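PDB 3BEM: putative NAD(P)H nitroreductase MhqN from Bacillus subtilis, which binds FMN as a homodimer and is a putative NAD(P)H-dependent nitroreductase that may contribute to the degradation of aromatic compounds. Local coordinates for residues H18-R23 and F154-A159; S27-G32 and Q80-S85; I35-L40 and T63-D68; A161-C166 and I192-E197. The protein carries 3 engineered substitutions. All coordinates share one frame; numbering follows the deposited sequence. Where two conformers were deposited one is given.

Interaction 1: residues H18-R23 and F154-A159; sequences HLVNER and FMLSAA. Engineered in segment 154-159: Ala159 (natural residue Lys). With FMN (flavin mononucleotide), chain G.
Leu19 points from helix 18-22 into the flank of helix 154-159 and splits its two methyls between successive turns. CD1 lies 3.9 Å from CB of Ala159, an engineered residue that is lysine in the natural protein, while CD2 comes to 4.3 Å from Leu156 CD2 and near the Leu156 carbonyl. With CG anti to the backbone N (chi1 -176°), the leucine reaches away from its own helix and bridges axes 10.1 Å apart, which cross nearly at right angles (99°). This is the close-packed part; no hydrogen bond joins the two segments. Val20 CG2 adds only a looser touch, 4.4 Å from Leu156 CD2, and the outer flank of helix 18-22 is exposed. Where the helix ends, Arg23 rests its CG near Ala159 CB, then bends at chi2 and chi3 to bring the guanidinium edge in plane with an FMN phosphate oxygen. NH2 gives O2P a straight bond of 2.9 Å (163°), and NH1 adds a weak one. NH2 also bonds Leu49 O of the second subunit. Behind the contact, helix 136-161 turns Phe154 toward helix 37-47 and lays Met155 and Ala158 on Thr165 of strand 164-168.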
# COMPACT_ATOMS: atom_id res chain seq x y z
N HIS B 18 -7.41 12.85 12.02
CA HIS B 18 -8.81 12.47 12.23
C HIS B 18 -9.29 11.41 11.22
O HIS B 18 -9.93 10.42 11.59
CB HIS B 18 -9.69 13.70 12.15
CG HIS B 18 -11.12 13.41 12.46
ND1 HIS B 18 -11.54 13.05 13.72
CD2 HIS B 18 -12.21 13.38 11.67
CE1 HIS B 18 -12.84 12.83 13.70
NE2 HIS B 18 -13.27 13.02 12.47
N LEU B 19 -8.98 11.60 9.94
CA LEU B 19 -9.37 10.63 8.91
C LEU B 19 -8.83 9.25 9.28
O LEU B 19 -9.57 8.25 9.22
CB LEU B 19 -8.82 11.07 7.52
CG LEU B 19 -9.25 10.19 6.34
CD1 LEU B 19 -10.75 10.27 6.05
CD2 LEU B 19 -8.45 10.59 5.11
N VAL B 20 -7.53 9.18 9.60
CA VAL B 20 -6.88 7.91 9.93
C VAL B 20 -7.47 7.26 11.21
O VAL B 20 -7.69 6.06 11.29
CB VAL B 20 -5.36 8.12 10.06
CG1 VAL B 20 -4.66 6.88 10.59
CG2 VAL B 20 -4.77 8.56 8.68
N ASN B 21 -7.69 8.08 12.22
CA ASN B 21 -8.33 7.58 13.43
C ASN B 21 -9.72 7.06 13.25
O ASN B 21 -10.11 6.11 13.91
CB ASN B 21 -8.22 8.59 14.56
CG ASN B 21 -6.93 8.42 15.26
OD1 ASN B 21 -6.83 7.52 16.09
ND2 ASN B 21 -5.89 9.15 14.85
N GLU B 22 -10.47 7.64 12.32
CA GLU B 22 -11.85 7.22 12.11
C GLU B 22 -11.99 5.95 11.22
O GLU B 22 -13.00 5.26 11.32
CB GLU B 22 -12.65 8.39 11.58
CG GLU B 22 -12.78 9.45 12.65
N ARG B 23 -10.96 5.62 10.44
CA ARG B 23 -10.99 4.45 9.53
C ARG B 23 -10.87 3.14 10.30
O ARG B 23 -9.88 2.89 10.96
CB ARG B 23 -9.88 4.54 8.50
CG ARG B 23 -9.92 3.45 7.45
CD ARG B 23 -8.57 2.94 6.99
NE ARG B 23 -7.81 2.33 8.11
CZ ARG B 23 -8.00 1.10 8.58
NH1 ARG B 23 -8.92 0.26 8.05
NH2 ARG B 23 -7.26 0.73 9.60
N PHE B 154 -7.07 3.81 -2.11
CA PHE B 154 -8.53 3.58 -2.27
C PHE B 154 -9.27 3.66 -0.92
O PHE B 154 -10.29 4.33 -0.79
CB PHE B 154 -8.86 2.26 -2.96
CG PHE B 154 -10.36 2.05 -3.11
CD1 PHE B 154 -11.07 2.73 -4.09
CD2 PHE B 154 -11.08 1.37 -2.14
CE1 PHE B 154 -12.44 2.63 -4.16
CE2 PHE B 154 -12.45 1.28 -2.20
CZ PHE B 154 -13.12 1.91 -3.22
N MSE B 155 -8.77 2.93 0.06
CA MSE B 155 -9.42 2.86 1.36
C MSE B 155 -9.50 4.24 2.04
O MSE B 155 -10.50 4.55 2.66
CB MSE B 155 -8.79 1.75 2.22
CG MSE B 155 -9.08 0.41 1.66
SE MSE B 155 -8.44 -0.92 2.95
CE MSE B 155 -6.58 -1.03 2.34
N LEU B 156 -8.42 5.05 1.98
CA LEU B 156 -8.45 6.40 2.56
C LEU B 156 -9.39 7.33 1.78
O LEU B 156 -10.09 8.14 2.40
CB LEU B 156 -7.07 6.98 2.67
CG LEU B 156 -6.23 6.29 3.78
CD1 LEU B 156 -4.76 6.62 3.49
CD2 LEU B 156 -6.71 6.66 5.22
N SER B 157 -9.45 7.16 0.45
CA SER B 157 -10.44 7.90 -0.36
C SER B 157 -11.88 7.56 0.06
O SER B 157 -12.72 8.42 0.23
CB SER B 157 -10.24 7.59 -1.85
OG SER B 157 -8.92 7.96 -2.29
N ALA B 158 -12.16 6.27 0.21
CA ALA B 158 -13.45 5.82 0.67
C ALA B 158 -13.84 6.39 2.01
O ALA B 158 -14.92 6.91 2.20
CB ALA B 158 -13.49 4.30 0.67
N ALA B 159 -12.88 6.40 2.92
CA ALA B 159 -13.07 6.94 4.25
C ALA B 159 -13.37 8.43 4.20
O ALA B 159 -14.28 8.92 4.87
CB ALA B 159 -11.83 6.69 5.13
N1 FMN G . -10.65 -8.83 7.49
C2 FMN G . -11.58 -9.82 7.28
O2 FMN G . -12.61 -9.78 7.96
N3 FMN G . -11.37 -10.79 6.34
C4 FMN G . -10.20 -10.87 5.61
O4 FMN G . -10.14 -11.71 4.68
C4A FMN G . -9.26 -9.86 5.82
N5 FMN G . -8.05 -9.89 5.12
C5A FMN G . -7.20 -8.81 5.27
C6 FMN G . -6.04 -8.78 4.47
C7 FMN G . -5.16 -7.70 4.58
C7M FMN G . -4.11 -7.54 3.49
C8 FMN G . -5.40 -6.67 5.48
C8M FMN G . -4.68 -5.33 5.31
C9 FMN G . -6.51 -6.72 6.32
C9A FMN G . -7.42 -7.77 6.19
N10 FMN G . -8.58 -7.82 6.99
C10 FMN G . -9.49 -8.84 6.75
C1' FMN G . -8.77 -6.81 8.07
C2' FMN G . -7.82 -6.93 9.27
O2' FMN G . -8.31 -7.95 10.12
C3' FMN G . -7.82 -5.59 9.99
O3' FMN G . -7.25 -4.61 9.07
C4' FMN G . -7.12 -5.60 11.35
O4' FMN G . -7.80 -6.49 12.24
C5' FMN G . -7.09 -4.16 11.94
O5' FMN G . -8.42 -3.60 12.09
P FMN G . -8.56 -2.01 11.87
O1P FMN G . -7.69 -1.35 12.89
O2P FMN G . -8.08 -1.90 10.47
O3P FMN G . -10.02 -1.69 12.05

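Interaction 2: residues S27-G32 and Q80-S85; sequences SNFLSG and QYKVVS. With FMN (flavin mononucleotide), chain G.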
# COMPACT_ATOMS: atom_id res chain seq x y z
N SER B 27 -16.43 -5.05 9.96
CA SER B 27 -16.74 -6.46 10.19
C SER B 27 -18.10 -6.86 9.64
O SER B 27 -18.31 -8.04 9.36
CB SER B 27 -16.64 -6.83 11.68
OG SER B 27 -17.51 -6.03 12.44
N ASN B 28 -18.99 -5.88 9.48
CA ASN B 28 -20.33 -6.08 8.96
C ASN B 28 -20.61 -4.96 8.00
O ASN B 28 -19.92 -3.94 8.04
CB ASN B 28 -21.38 -6.05 10.10
CG ASN B 28 -21.49 -4.66 10.81
OD1 ASN B 28 -22.33 -3.78 10.44
ND2 ASN B 28 -20.70 -4.50 11.88
N PHE B 29 -21.62 -5.13 7.15
CA PHE B 29 -22.20 -4.02 6.42
C PHE B 29 -23.72 -4.07 6.54
O PHE B 29 -24.29 -5.15 6.73
CB PHE B 29 -21.81 -4.06 4.94
CG PHE B 29 -20.36 -3.92 4.70
CD1 PHE B 29 -19.78 -2.66 4.83
CD2 PHE B 29 -19.58 -4.99 4.32
CE1 PHE B 29 -18.42 -2.48 4.58
CE2 PHE B 29 -18.24 -4.86 4.14
CZ PHE B 29 -17.64 -3.58 4.22
N LEU B 30 -24.33 -2.89 6.41
CA LEU B 30 -25.76 -2.67 6.45
C LEU B 30 -26.40 -2.60 5.05
O LEU B 30 -25.83 -2.07 4.11
CB LEU B 30 -26.11 -1.39 7.20
CG LEU B 30 -25.79 -1.35 8.71
CD1 LEU B 30 -25.96 0.08 9.22
CD2 LEU B 30 -26.69 -2.30 9.49
N SER B 31 -27.64 -3.11 4.95
CA SER B 31 -28.43 -3.02 3.71
C SER B 31 -28.98 -1.63 3.60
O SER B 31 -29.04 -0.90 4.60
CB SER B 31 -29.53 -4.11 3.69
OG SER B 31 -28.91 -5.43 3.77
N GLY B 32 -29.34 -1.24 2.36
CA GLY B 32 -29.96 0.04 2.09
C GLY B 32 -29.02 1.18 1.84
O GLY B 32 -29.45 2.36 1.89
N GLN B 80 -17.13 -15.68 3.63
CA GLN B 80 -17.34 -14.45 4.36
C GLN B 80 -18.57 -13.69 3.85
O GLN B 80 -18.63 -13.18 2.73
CB GLN B 80 -16.10 -13.58 4.27
CG GLN B 80 -14.88 -14.21 4.91
CD GLN B 80 -13.72 -13.24 4.93
OE1 GLN B 80 -13.76 -12.25 5.66
NE2 GLN B 80 -12.70 -13.49 4.09
N TYR B 81 -19.54 -13.60 4.75
CA TYR B 81 -20.82 -13.00 4.41
C TYR B 81 -20.76 -11.53 4.06
O TYR B 81 -21.60 -11.03 3.29
CB TYR B 81 -21.76 -13.17 5.59
CG TYR B 81 -23.11 -12.60 5.32
CD1 TYR B 81 -23.97 -13.21 4.43
CD2 TYR B 81 -23.53 -11.43 5.96
CE1 TYR B 81 -25.22 -12.66 4.15
CE2 TYR B 81 -24.76 -10.88 5.68
CZ TYR B 81 -25.60 -11.50 4.78
OH TYR B 81 -26.85 -10.97 4.55
N LYS B 82 -19.74 -10.83 4.55
CA LYS B 82 -19.60 -9.41 4.17
C LYS B 82 -19.50 -9.16 2.64
O LYS B 82 -19.83 -8.07 2.20
CB LYS B 82 -18.46 -8.74 4.98
CG LYS B 82 -17.10 -9.18 4.61
CD LYS B 82 -16.00 -8.52 5.53
CE LYS B 82 -15.83 -9.24 6.80
NZ LYS B 82 -14.98 -8.41 7.63
N VAL B 83 -19.07 -10.14 1.85
CA VAL B 83 -19.11 -10.01 0.39
C VAL B 83 -20.56 -9.78 -0.08
O VAL B 83 -20.81 -8.99 -1.00
CB VAL B 83 -18.46 -11.22 -0.33
CG1 VAL B 83 -18.87 -11.29 -1.78
CG2 VAL B 83 -16.94 -11.13 -0.25
N VAL B 84 -21.51 -10.47 0.56
CA VAL B 84 -22.95 -10.34 0.23
C VAL B 84 -23.58 -9.04 0.74
O VAL B 84 -24.28 -8.35 -0.01
CB VAL B 84 -23.71 -11.60 0.74
CG1 VAL B 84 -25.24 -11.50 0.56
CG2 VAL B 84 -23.13 -12.84 0.04
N SER B 85 -23.31 -8.69 2.00
CA SER B 85 -23.94 -7.52 2.63
C SER B 85 -23.34 -6.19 2.15
O SER B 85 -23.96 -5.16 2.25
CB SER B 85 -23.82 -7.58 4.14
OG SER B 85 -22.46 -7.69 4.53
N1 FMN G . -10.65 -8.83 7.49
C2 FMN G . -11.58 -9.82 7.28
O2 FMN G . -12.61 -9.78 7.96
N3 FMN G . -11.37 -10.79 6.34
C4 FMN G . -10.20 -10.87 5.61
O4 FMN G . -10.14 -11.71 4.68
C4A FMN G . -9.26 -9.86 5.82
N5 FMN G . -8.05 -9.89 5.12
C5A FMN G . -7.20 -8.81 5.27
C6 FMN G . -6.04 -8.78 4.47
C7 FMN G . -5.16 -7.70 4.58
C7M FMN G . -4.11 -7.54 3.49
C8 FMN G . -5.40 -6.67 5.48
C8M FMN G . -4.68 -5.33 5.31
C9 FMN G . -6.51 -6.72 6.32
C9A FMN G . -7.42 -7.77 6.19
N10 FMN G . -8.58 -7.82 6.99
C10 FMN G . -9.49 -8.84 6.75
C1' FMN G . -8.77 -6.81 8.07
C2' FMN G . -7.82 -6.93 9.27
O2' FMN G . -8.31 -7.95 10.12
C3' FMN G . -7.82 -5.59 9.99
O3' FMN G . -7.25 -4.61 9.07
C4' FMN G . -7.12 -5.60 11.35
O4' FMN G . -7.80 -6.49 12.24
C5' FMN G . -7.09 -4.16 11.94
O5' FMN G . -8.42 -3.60 12.09
P FMN G . -8.56 -2.01 11.87
O1P FMN G . -7.69 -1.35 12.89
O2P FMN G . -8.08 -1.90 10.47
O3P FMN G . -10.02 -1.69 12.05
O HOH W 1 -16.08 -9.90 9.80
O HOH W 2 -22.24 -8.20 7.12
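The Phe29 ring meets Ser85 with its edge, the serine OG lying near the ring plane, while the Lys82 carbonyl O approaches obliquely, 3.7 Å from CD2. Lys82 CB packs 4.0 Å from the same ring carbon. On the other flat group, the pyrimidine end of the flavin, Gln80 reads the edge with its amide: FMN N3 donates to OE1 at 2.9 Å (161°), and NE2 returns a longer bond to O4. A leucine in place of Gln80 would probably leave both N3 and O4 of the flavin without these mates. Lys82 CG sits between the backbone N and carbonyl carbon (chi1 71°), and a further bend at chi3 carries NZ to FMN O2, 2.8 Å away. The ammonium also bonds Ala26 O and a water that donates to Ser27 O. Its positive charge beside O2 would be expected to stabilise negative charge on the N1-C2=O2 edge of a reduced flavin. A second water links Phe29 N with Ser85 OG, 2.6 Å from that hydroxyl, so the loop and the helix are joined through solvent and by no direct hydrogen bond. Gln80 and Lys82 belong to the FMN site of this nitroreductase-family flavoprotein and hold the pyrimidine edge of the flavin.

Interaction 3: residues I35-L40 and T63-D68; sequences ITKEDL and TVLDQD. With PGO (S-1,2-propanediol), chain H.
A propanediol, probably from the crystallisation liquor, is wedged beside the touching Ile35 and Leu65 and takes both backbone polar atoms of the isoleucine: Ile35 N donates to O1 at 2.8 Å, and O2 donates to Ile35 O at 2.6 Å. Its carbons lie against Leu65 CB. The protein contact is apolar and centres on Leu65. Its CD2 packs against both Ile35 CG2, 3.8 Å away, and Leu40 CD1, while CD1 meets the aliphatic CG of Lys37 at 3.9 Å. Leu65 crosses Ile35 at about a right angle but slides past Leu40 in the opposite direction. Leu40 CD1 also meets Thr63 CG2 tip to tip, 3.8 Å apart; with OG1 beside the backbone N (chi1 -53°), the threonine turns its methyl to the leucine. Tyr217 of the second subunit packs on Lys37, Leu40, Thr63 and Leu65, and Thr63 joins a strand of that subunit in a parallel ladder, carrying the sheet across the dimer interface. A capping box starts the helix: Asp39 N donates to Thr36 OG1 (3.0 Å), and Thr36 N to Asp39 OD2. The start of helix 37-47 thus packs on the end of strand 59-64, a helix-on-sheet contact at the seam between subunits.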
# COMPACT_ATOMS: atom_id res chain seq x y z
N ILE B 35 -24.22 1.88 -3.52
CA ILE B 35 -23.13 2.71 -4.02
C ILE B 35 -23.18 2.78 -5.54
O ILE B 35 -23.51 1.79 -6.17
CB ILE B 35 -21.77 2.20 -3.49
CG1 ILE B 35 -20.67 3.28 -3.61
CG2 ILE B 35 -21.33 0.96 -4.21
CD1 ILE B 35 -19.32 2.93 -2.94
N THR B 36 -22.90 3.96 -6.11
CA THR B 36 -23.03 4.16 -7.54
C THR B 36 -21.65 4.22 -8.19
O THR B 36 -20.63 4.44 -7.52
CB THR B 36 -23.80 5.44 -7.83
OG1 THR B 36 -23.02 6.60 -7.48
CG2 THR B 36 -25.11 5.46 -7.05
N LYS B 37 -21.63 4.02 -9.50
CA LYS B 37 -20.42 4.24 -10.27
C LYS B 37 -19.90 5.67 -10.06
O LYS B 37 -18.67 5.89 -10.03
CB LYS B 37 -20.63 3.94 -11.76
CG LYS B 37 -20.88 2.47 -12.05
CD LYS B 37 -21.06 2.20 -13.55
CE LYS B 37 -21.60 0.82 -13.82
NZ LYS B 37 -21.81 0.60 -15.29
N GLU B 38 -20.78 6.66 -9.90
CA GLU B 38 -20.35 8.04 -9.62
C GLU B 38 -19.60 8.17 -8.28
O GLU B 38 -18.57 8.84 -8.19
CB GLU B 38 -21.55 8.99 -9.63
CG GLU B 38 -22.22 9.17 -11.00
CD GLU B 38 -23.73 9.27 -10.92
OE1 GLU B 38 -24.31 9.06 -9.84
OE2 GLU B 38 -24.36 9.54 -11.95
N ASP B 39 -20.14 7.55 -7.22
CA ASP B 39 -19.46 7.53 -5.91
C ASP B 39 -18.05 6.99 -6.06
O ASP B 39 -17.09 7.53 -5.52
CB ASP B 39 -20.18 6.61 -4.93
CG ASP B 39 -21.56 7.11 -4.51
OD1 ASP B 39 -21.73 8.34 -4.30
OD2 ASP B 39 -22.49 6.27 -4.35
N LEU B 40 -17.96 5.88 -6.77
CA LEU B 40 -16.72 5.15 -6.90
C LEU B 40 -15.73 5.87 -7.81
O LEU B 40 -14.54 5.94 -7.52
CB LEU B 40 -16.98 3.73 -7.39
CG LEU B 40 -17.53 2.80 -6.25
CD1 LEU B 40 -18.39 1.69 -6.81
CD2 LEU B 40 -16.41 2.31 -5.31
N THR B 63 -14.79 -3.98 -10.19
CA THR B 63 -15.72 -3.51 -9.18
C THR B 63 -17.09 -4.14 -9.37
O THR B 63 -17.76 -3.88 -10.39
CB THR B 63 -15.84 -1.97 -9.21
OG1 THR B 63 -14.52 -1.39 -9.11
CG2 THR B 63 -16.72 -1.45 -8.09
N VAL B 64 -17.48 -4.97 -8.41
CA VAL B 64 -18.69 -5.78 -8.53
C VAL B 64 -19.81 -5.15 -7.73
O VAL B 64 -19.77 -5.10 -6.49
CB VAL B 64 -18.46 -7.24 -8.06
CG1 VAL B 64 -19.71 -8.11 -8.36
CG2 VAL B 64 -17.17 -7.82 -8.72
N LEU B 65 -20.83 -4.69 -8.46
CA LEU B 65 -22.04 -4.10 -7.88
C LEU B 65 -23.18 -5.10 -7.96
O LEU B 65 -24.15 -5.06 -7.19
CB LEU B 65 -22.41 -2.81 -8.65
CG LEU B 65 -21.35 -1.71 -8.77
CD1 LEU B 65 -21.76 -0.62 -9.79
CD2 LEU B 65 -21.10 -1.12 -7.43
N ASP B 66 -23.07 -6.02 -8.91
CA ASP B 66 -24.14 -7.00 -9.13
C ASP B 66 -24.33 -7.95 -7.95
O ASP B 66 -23.43 -8.71 -7.61
CB ASP B 66 -23.89 -7.79 -10.42
CG ASP B 66 -25.07 -8.67 -10.81
OD1 ASP B 66 -25.24 -9.76 -10.24
OD2 ASP B 66 -25.87 -8.23 -11.65
N GLN B 67 -25.52 -7.95 -7.35
CA GLN B 67 -25.73 -8.73 -6.16
C GLN B 67 -25.65 -10.24 -6.43
O GLN B 67 -25.19 -11.01 -5.59
CB GLN B 67 -27.03 -8.32 -5.49
CG GLN B 67 -27.22 -8.92 -4.14
CD GLN B 67 -26.14 -8.54 -3.13
OE1 GLN B 67 -25.38 -7.60 -3.30
NE2 GLN B 67 -26.11 -9.28 -2.04
N ASP B 68 -26.07 -10.68 -7.61
CA ASP B 68 -25.98 -12.11 -7.89
C ASP B 68 -24.51 -12.55 -7.93
O ASP B 68 -24.15 -13.62 -7.44
CB ASP B 68 -26.64 -12.42 -9.23
CG ASP B 68 -26.63 -13.91 -9.55
OD1 ASP B 68 -27.17 -14.69 -8.75
OD2 ASP B 68 -26.08 -14.28 -10.60
C1 PGO H . -25.51 -1.45 -4.82
C2 PGO H . -25.11 -1.49 -6.29
C3 PGO H . -26.00 -2.46 -7.09
O1 PGO H . -24.51 -0.89 -3.96
O2 PGO H . -25.17 -0.15 -6.84

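Interaction 4: residues A161-C166 and I192-E197; sequences AGWDTC and ITIGKE. Engineered in segment 161-166: Ala161 (natural residue Lys). With FMN (flavin mononucleotide), chain G.
Strands 164-166 and 192-195 form an antiparallel pair in the central sheet, where strand 164-168, outermost within this chain, carries Cys166 into the FMN pocket. Asp164 with Gly195 and Cys166 with Thr193 are hydrogen-bonded pairs, flanking the non-hydrogen-bonded pair Thr165 with Ile194. Asp164 N meets Gly195 O at 2.8 Å, and Cys166 N bonds Thr193 O. Past the strand end Asp164 keeps hold by its side chain: OD2 accepts from Glu197 N at 2.9 Å in an almost straight bond (175°), met on the anti side and somewhat out of the carboxylate plane. Asp164 OD1 and Glu197 OE1 share Arg202 through salt bridges, which probably eases the nearness of the two acids, while Glu197 OE2 takes the backbone N of Ser27 and Asn28. Before the strand, a Schellman turn at Gly162 ends helix 136-161 and leads to Trp163. Lys196, bent at chi2 and chi4, curls over one face of the indole, its CE 3.6 Å from the six-membered-ring centroid and NZ above it at 4.5 Å, a CH-pi and cation-pi pair. At the ring edge lies Gly195 O, and Trp163 CB touches Ile194 CD1. With an alanine here in place of Trp163, the lysine would probably lose its aromatic platform and be free to swing. On the other face from Thr165 and Ile194, Cys166, with SG anti to N (chi1 -170°), sets its sulfur 3.4 Å from FMN N1.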
# COMPACT_ATOMS: atom_id res chain seq x y z
N ALA B 161 -14.74 9.90 1.84
CA ALA B 161 -16.05 10.05 1.20
C ALA B 161 -17.18 9.60 2.09
O ALA B 161 -18.35 9.83 1.74
CB ALA B 161 -16.10 9.33 -0.18
N GLY B 162 -16.86 9.09 3.27
CA GLY B 162 -17.85 8.67 4.23
C GLY B 162 -18.28 7.22 4.15
O GLY B 162 -19.28 6.84 4.79
N TRP B 163 -17.49 6.39 3.48
CA TRP B 163 -17.79 4.97 3.36
C TRP B 163 -16.84 4.14 4.23
O TRP B 163 -15.68 4.53 4.49
CB TRP B 163 -17.65 4.54 1.90
CG TRP B 163 -18.68 5.11 1.00
CD1 TRP B 163 -18.62 6.32 0.35
CD2 TRP B 163 -19.94 4.53 0.65
NE1 TRP B 163 -19.76 6.52 -0.38
CE2 TRP B 163 -20.59 5.44 -0.22
CE3 TRP B 163 -20.58 3.33 0.98
CZ2 TRP B 163 -21.86 5.18 -0.76
CZ3 TRP B 163 -21.82 3.08 0.45
CH2 TRP B 163 -22.46 4.00 -0.41
N ASP B 164 -17.29 2.95 4.61
CA ASP B 164 -16.45 1.97 5.29
C ASP B 164 -15.93 0.92 4.32
O ASP B 164 -16.58 0.59 3.34
CB ASP B 164 -17.25 1.30 6.40
CG ASP B 164 -17.74 2.32 7.40
OD1 ASP B 164 -16.88 3.08 7.95
OD2 ASP B 164 -18.96 2.43 7.57
N THR B 165 -14.75 0.38 4.60
CA THR B 165 -14.17 -0.70 3.77
C THR B 165 -13.58 -1.77 4.67
O THR B 165 -13.44 -1.56 5.88
CB THR B 165 -13.07 -0.23 2.77
OG1 THR B 165 -11.97 0.35 3.51
CG2 THR B 165 -13.61 0.75 1.73
N CYS B 166 -13.39 -2.96 4.10
CA CYS B 166 -12.63 -4.04 4.74
C CYS B 166 -11.72 -4.62 3.68
O CYS B 166 -12.22 -5.16 2.71
CB CYS B 166 -13.54 -5.08 5.33
SG CYS B 166 -12.53 -6.21 6.35
N ILE B 192 -11.51 -5.87 -1.59
CA ILE B 192 -11.97 -4.83 -0.68
C ILE B 192 -13.46 -4.75 -0.76
O ILE B 192 -13.99 -4.49 -1.86
CB ILE B 192 -11.39 -3.44 -1.02
CG1 ILE B 192 -9.83 -3.50 -1.03
CG2 ILE B 192 -11.88 -2.39 -0.02
CD1 ILE B 192 -9.16 -2.22 -1.58
N THR B 193 -14.12 -4.93 0.37
CA THR B 193 -15.55 -4.64 0.44
C THR B 193 -15.73 -3.20 0.85
O THR B 193 -14.95 -2.65 1.63
CB THR B 193 -16.31 -5.57 1.39
OG1 THR B 193 -15.59 -5.77 2.60
CG2 THR B 193 -16.58 -6.89 0.73
N ILE B 194 -16.81 -2.59 0.35
CA ILE B 194 -17.15 -1.22 0.69
C ILE B 194 -18.65 -1.15 1.02
O ILE B 194 -19.46 -1.87 0.43
CB ILE B 194 -16.76 -0.24 -0.46
CG1 ILE B 194 -17.00 1.20 -0.02
CG2 ILE B 194 -17.53 -0.58 -1.78
CD1 ILE B 194 -16.39 2.21 -0.96
N GLY B 195 -19.02 -0.30 1.98
CA GLY B 195 -20.37 -0.15 2.39
C GLY B 195 -20.48 0.72 3.60
O GLY B 195 -19.61 1.54 3.83
N LYS B 196 -21.56 0.55 4.36
CA LYS B 196 -21.79 1.31 5.60
C LYS B 196 -21.88 0.29 6.72
O LYS B 196 -22.71 -0.65 6.67
CB LYS B 196 -23.05 2.15 5.53
CG LYS B 196 -23.07 3.21 4.41
CD LYS B 196 -22.00 4.31 4.51
CE LYS B 196 -22.16 5.37 3.36
NZ LYS B 196 -23.30 6.30 3.48
N GLU B 197 -21.02 0.45 7.72
CA GLU B 197 -21.03 -0.41 8.90
C GLU B 197 -21.87 0.24 10.00
O GLU B 197 -21.82 1.45 10.15
CB GLU B 197 -19.60 -0.67 9.38
CG GLU B 197 -19.53 -1.47 10.66
CD GLU B 197 -18.18 -2.03 10.95
OE1 GLU B 197 -17.22 -1.24 11.00
OE2 GLU B 197 -18.10 -3.25 11.21
N1 FMN G . -10.65 -8.83 7.49
C2 FMN G . -11.58 -9.82 7.28
O2 FMN G . -12.61 -9.78 7.96
N3 FMN G . -11.37 -10.79 6.34
C4 FMN G . -10.20 -10.87 5.61
O4 FMN G . -10.14 -11.71 4.68
C4A FMN G . -9.26 -9.86 5.82
N5 FMN G . -8.05 -9.89 5.12
C5A FMN G . -7.20 -8.81 5.27
C6 FMN G . -6.04 -8.78 4.47
C7 FMN G . -5.16 -7.70 4.58
C7M FMN G . -4.11 -7.54 3.49
C8 FMN G . -5.40 -6.67 5.48
C8M FMN G . -4.68 -5.33 5.31
C9 FMN G . -6.51 -6.72 6.32
C9A FMN G . -7.42 -7.77 6.19
N10 FMN G . -8.58 -7.82 6.99
C10 FMN G . -9.49 -8.84 6.75
C1' FMN G . -8.77 -6.81 8.07
C2' FMN G . -7.82 -6.93 9.27
O2' FMN G . -8.31 -7.95 10.12
C3' FMN G . -7.82 -5.59 9.99
O3' FMN G . -7.25 -4.61 9.07
C4' FMN G . -7.12 -5.60 11.35
O4' FMN G . -7.80 -6.49 12.24
C5' FMN G . -7.09 -4.16 11.94
O5' FMN G . -8.42 -3.60 12.09
P FMN G . -8.56 -2.01 11.87
O1P FMN G . -7.69 -1.35 12.89
O2P FMN G . -8.08 -1.90 10.47
O3P FMN G . -10.02 -1.69 12.05

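How the interactions relate
Interactions 1, 3 and 4 are largely buried, while interaction 2 lies partly at the surface and uses water where the others use methyls or strand bonds. Interaction 4 is the backbone-bonded member; interaction 1 packs helix on helix, interaction 3 a helix start on strand 59-64, across the sheet from strand 164-168 within this chain. Ala158 O, 2.9 Å from Trp163 N, ties interaction 1 to interaction 4, and Ile35 of interaction 3 packs on Trp163 and Ile194. Phe29 of interaction 2 lies on Thr193. Three contacts divide the flavin: 18-23 grips the phosphate, 80-85 the pyrimidine edge, and 161-166 approaches N1. Interactions 1 and 3 meet the second subunit broadly, interaction 4 only through Ala161.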